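PDB 4LRZ: PTS-dependent dihydroxyacetone kinase operon regulatory protein from Escherichia coli, which activates transcription of the dhaKLM operon from a sigma-70 promoter and represses its own expression, this chain being the N-terminal sensor portion of the regulator. Local coordinates for residues F[45-50]-F[56-61]. Numbering follows the deposited sequence.
Sequences SIYRRK and LGQAAL
The Y47 ring and the Q58 side-chain amide meet only through their outer atoms: neither lies on the other, and their planes are inclined by 66°. Y47 OH stands 3.3 Å from Q58 OE1, which approaches the ring obliquely. Q58 CD and Q58 NE2 are each 4.1 Å from Y47 OH, so the hydroxyl faces the amide mainly on its oxygen side. The other flat groups stay within 45-50. S45 CA lies 3.6 Å above one face of the R48 guanidinium, toward its rim, while K50 CG sits over the centre of an R49 guanidinium face.

Y47 CB does not aim at 56-61; with CG anti to the backbone N (chi1 -165°), the ring extends toward 56-61 and brings its hydroxyl to Q58. The Q58 chain, extended beyond CG, comes from helix 51-66 and crosses the tyrosine at about a right angle. Its OE1 accepts a hydrogen bond from S86 OG on strand 84-89, which ties the amide oxygen to the sheet, and the Q58 side chain also packs on I77 and on a basic side chain of another protein's chain. The pair buries just 56 Å² between the segments. Near the end of helix 40-49, R49 forms a salt bridge with E80 and K50 NZ hydrogen-bonds T158 OG1.

K50 both leaves helix 40-49 and occupies the N-cap position of helix 51-66, making a sharp helix-to-helix junction. Beyond it, L56 and L61 pack against helix 174-211. Helix 51-66 belongs to the helical flank of a GAF domain, where it packs with helix 174-211 beside the five-stranded antiparallel sheet of order 2-1-5-4-3, and helix 40-49 leads into it.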
ATOM      1  N   SER F  45      -2.018 -27.716  -2.563  1.00 54.87           N
ATOM      2  CA  SER F  45      -1.373 -26.907  -3.602  1.00 54.30           C
ATOM      3  C   SER F  45      -2.074 -25.592  -3.901  1.00 52.17           C
ATOM      4  O   SER F  45      -1.400 -24.594  -4.235  1.00 51.99           O
ATOM      5  CB  SER F  45      -1.257 -27.695  -4.902  1.00 54.60           C
ATOM      6  OG  SER F  45      -0.773 -28.988  -4.615  1.00 58.42           O
ATOM      7  N   ILE F  46      -3.416 -25.609  -3.872  1.00 49.65           N
ATOM      8  CA  ILE F  46      -4.177 -24.397  -4.095  1.00 47.06           C
ATOM      9  C   ILE F  46      -3.881 -23.472  -2.907  1.00 46.52           C
ATOM     10  O   ILE F  46      -3.592 -22.300  -3.101  1.00 45.11           O
ATOM     11  CB  ILE F  46      -5.710 -24.638  -4.245  1.00 46.60           C
ATOM     12  CG1 ILE F  46      -6.059 -25.141  -5.656  1.00 46.32           C
ATOM     13  CG2 ILE F  46      -6.515 -23.314  -3.969  1.00 42.84           C
ATOM     14  CD1 ILE F  46      -7.173 -26.229  -5.654  1.00 46.37           C
ATOM     15  N   TYR F  47      -3.947 -24.027  -1.696  1.00 46.57           N
ATOM     16  CA  TYR F  47      -3.741 -23.274  -0.468  1.00 47.24           C
ATOM     17  C   TYR F  47      -2.355 -22.654  -0.494  1.00 48.56           C
ATOM     18  O   TYR F  47      -2.207 -21.441  -0.288  1.00 48.39           O
ATOM     19  CB  TYR F  47      -3.904 -24.208   0.729  1.00 48.50           C
ATOM     20  CG  TYR F  47      -4.083 -23.549   2.083  1.00 48.03           C
ATOM     21  CD1 TYR F  47      -5.359 -23.254   2.578  1.00 48.14           C
ATOM     22  CD2 TYR F  47      -2.974 -23.261   2.897  1.00 50.37           C
ATOM     23  CE1 TYR F  47      -5.539 -22.681   3.847  1.00 48.58           C
ATOM     24  CE2 TYR F  47      -3.140 -22.667   4.173  1.00 51.46           C
ATOM     25  CZ  TYR F  47      -4.432 -22.383   4.630  1.00 50.64           C
ATOM     26  OH  TYR F  47      -4.601 -21.804   5.862  1.00 52.76           O
ATOM     27  N   ARG F  48      -1.354 -23.473  -0.811  1.00 49.68           N
ATOM     28  CA  ARG F  48       0.013 -23.017  -0.946  1.00 51.17           C
ATOM     29  C   ARG F  48       0.185 -21.858  -1.944  1.00 50.12           C
ATOM     30  O   ARG F  48       0.799 -20.852  -1.597  1.00 50.53           O
ATOM     31  CB  ARG F  48       0.972 -24.204  -1.249  1.00 53.24           C
ATOM     32  CG  ARG F  48       2.340 -23.849  -1.925  1.00 57.70           C
ATOM     33  CD  ARG F  48       3.423 -24.986  -1.831  1.00 63.97           C
ATOM     34  NE  ARG F  48       2.821 -26.303  -1.609  1.00 67.90           N
ATOM     35  CZ  ARG F  48       2.440 -27.150  -2.573  1.00 70.22           C
ATOM     36  NH1 ARG F  48       2.615 -26.853  -3.864  1.00 70.25           N
ATOM     37  NH2 ARG F  48       1.868 -28.305  -2.241  1.00 71.22           N
ATOM     38  N   ARG F  49      -0.325 -21.954  -3.163  1.00 48.60           N
ATOM     39  CA  ARG F  49      -0.074 -20.841  -4.100  1.00 47.37           C
ATOM     40  C   ARG F  49      -0.902 -19.556  -3.822  1.00 44.41           C
ATOM     41  O   ARG F  49      -0.622 -18.477  -4.368  1.00 43.20           O
ATOM     42  CB  ARG F  49      -0.214 -21.278  -5.558  1.00 48.95           C
ATOM     43  CG  ARG F  49      -1.595 -21.670  -5.919  1.00 52.40           C
ATOM     44  CD  ARG F  49      -1.870 -21.795  -7.441  1.00 59.07           C
ATOM     45  NE  ARG F  49      -3.336 -21.824  -7.523  1.00 62.40           N
ATOM     46  CZ  ARG F  49      -4.106 -20.792  -7.887  1.00 64.08           C
ATOM     47  NH1 ARG F  49      -5.451 -20.914  -7.832  1.00 61.07           N
ATOM     48  NH2 ARG F  49      -3.535 -19.648  -8.318  1.00 62.64           N
ATOM     49  N   LYS F  50      -1.894 -19.671  -2.958  1.00 41.07           N
ATOM     50  CA  LYS F  50      -2.680 -18.510  -2.578  1.00 39.34           C
ATOM     51  C   LYS F  50      -2.212 -17.842  -1.258  1.00 38.42           C
ATOM     52  O   LYS F  50      -2.847 -16.915  -0.777  1.00 36.33           O
ATOM     53  CB  LYS F  50      -4.140 -18.905  -2.568  1.00 37.77           C
ATOM     54  CG  LYS F  50      -4.606 -19.263  -3.992  1.00 38.84           C
ATOM     55  CD  LYS F  50      -5.234 -18.049  -4.537  1.00 40.62           C
ATOM     56  CE  LYS F  50      -4.625 -17.533  -5.769  1.00 41.28           C
ATOM     57  NZ  LYS F  50      -5.060 -16.103  -5.732  1.00 34.93           N
ATOM     58  N   LEU F  56      -3.064 -12.504   4.399  1.00 38.72           N
ATOM     59  CA  LEU F  56      -3.545 -11.128   4.530  1.00 36.50           C
ATOM     60  C   LEU F  56      -5.055 -11.142   4.735  1.00 35.49           C
ATOM     61  O   LEU F  56      -5.597 -10.496   5.637  1.00 34.58           O
ATOM     62  CB  LEU F  56      -3.184 -10.338   3.287  1.00 36.09           C
ATOM     63  CG  LEU F  56      -1.710 -10.049   2.982  1.00 35.49           C
ATOM     64  CD1 LEU F  56      -1.661  -9.210   1.725  1.00 35.33           C
ATOM     65  CD2 LEU F  56      -1.042  -9.241   4.120  1.00 34.95           C
ATOM     66  N   GLY F  57      -5.733 -11.949   3.928  1.00 34.89           N
ATOM     67  CA  GLY F  57      -7.169 -12.114   4.041  1.00 33.97           C
ATOM     68  C   GLY F  57      -7.655 -12.646   5.379  1.00 33.89           C
ATOM     69  O   GLY F  57      -8.703 -12.219   5.858  1.00 33.90           O
ATOM     70  N   GLN F  58      -6.928 -13.606   5.947  1.00 34.67           N
ATOM     71  CA  GLN F  58      -7.341 -14.289   7.194  1.00 36.21           C
ATOM     72  C   GLN F  58      -7.215 -13.335   8.415  1.00 37.18           C
ATOM     73  O   GLN F  58      -8.077 -13.336   9.303  1.00 37.43           O
ATOM     74  CB  GLN F  58      -6.519 -15.576   7.418  1.00 36.96           C
ATOM     75  CG  GLN F  58      -6.919 -16.777   6.520  1.00 39.88           C
ATOM     76  CD  GLN F  58      -5.988 -18.019   6.649  1.00 42.68           C
ATOM     77  OE1 GLN F  58      -6.465 -19.150   6.596  1.00 45.45           O
ATOM     78  NE2 GLN F  58      -4.683 -17.805   6.801  1.00 40.63           N
ATOM     79  N   ALA F  59      -6.152 -12.517   8.436  1.00 37.25           N
ATOM     80  CA  ALA F  59      -5.974 -11.509   9.499  1.00 37.69           C
ATOM     81  C   ALA F  59      -7.121 -10.487   9.480  1.00 37.09           C
ATOM     82  O   ALA F  59      -7.697 -10.146  10.541  1.00 36.66           O
ATOM     83  CB  ALA F  59      -4.602 -10.805   9.376  1.00 37.00           C
ATOM     84  N   ALA F  60      -7.446 -10.029   8.267  1.00 35.93           N
ATOM     85  CA  ALA F  60      -8.475  -9.031   8.019  1.00 35.47           C
ATOM     86  C   ALA F  60      -9.878  -9.535   8.418  1.00 35.47           C
ATOM     87  O   ALA F  60     -10.730  -8.787   8.976  1.00 35.40           O
ATOM     88  CB  ALA F  60      -8.451  -8.662   6.547  1.00 35.59           C
ATOM     89  N   LEU F  61     -10.095 -10.813   8.130  1.00 34.56           N
ATOM     90  CA  LEU F  61     -11.346 -11.486   8.420  1.00 34.17           C
ATOM     91  C   LEU F  61     -11.527 -11.792   9.895  1.00 34.17           C
ATOM     92  O   LEU F  61     -12.631 -11.635  10.413  1.00 35.03           O
ATOM     93  CB  LEU F  61     -11.501 -12.749   7.550  1.00 33.10           C
ATOM     94  CG  LEU F  61     -12.487 -12.573   6.400  1.00 34.91           C
ATOM     95  CD1 LEU F  61     -12.307 -11.303   5.662  1.00 32.45           C
ATOM     96  CD2 LEU F  61     -12.494 -13.768   5.379  1.00 35.36           C
TER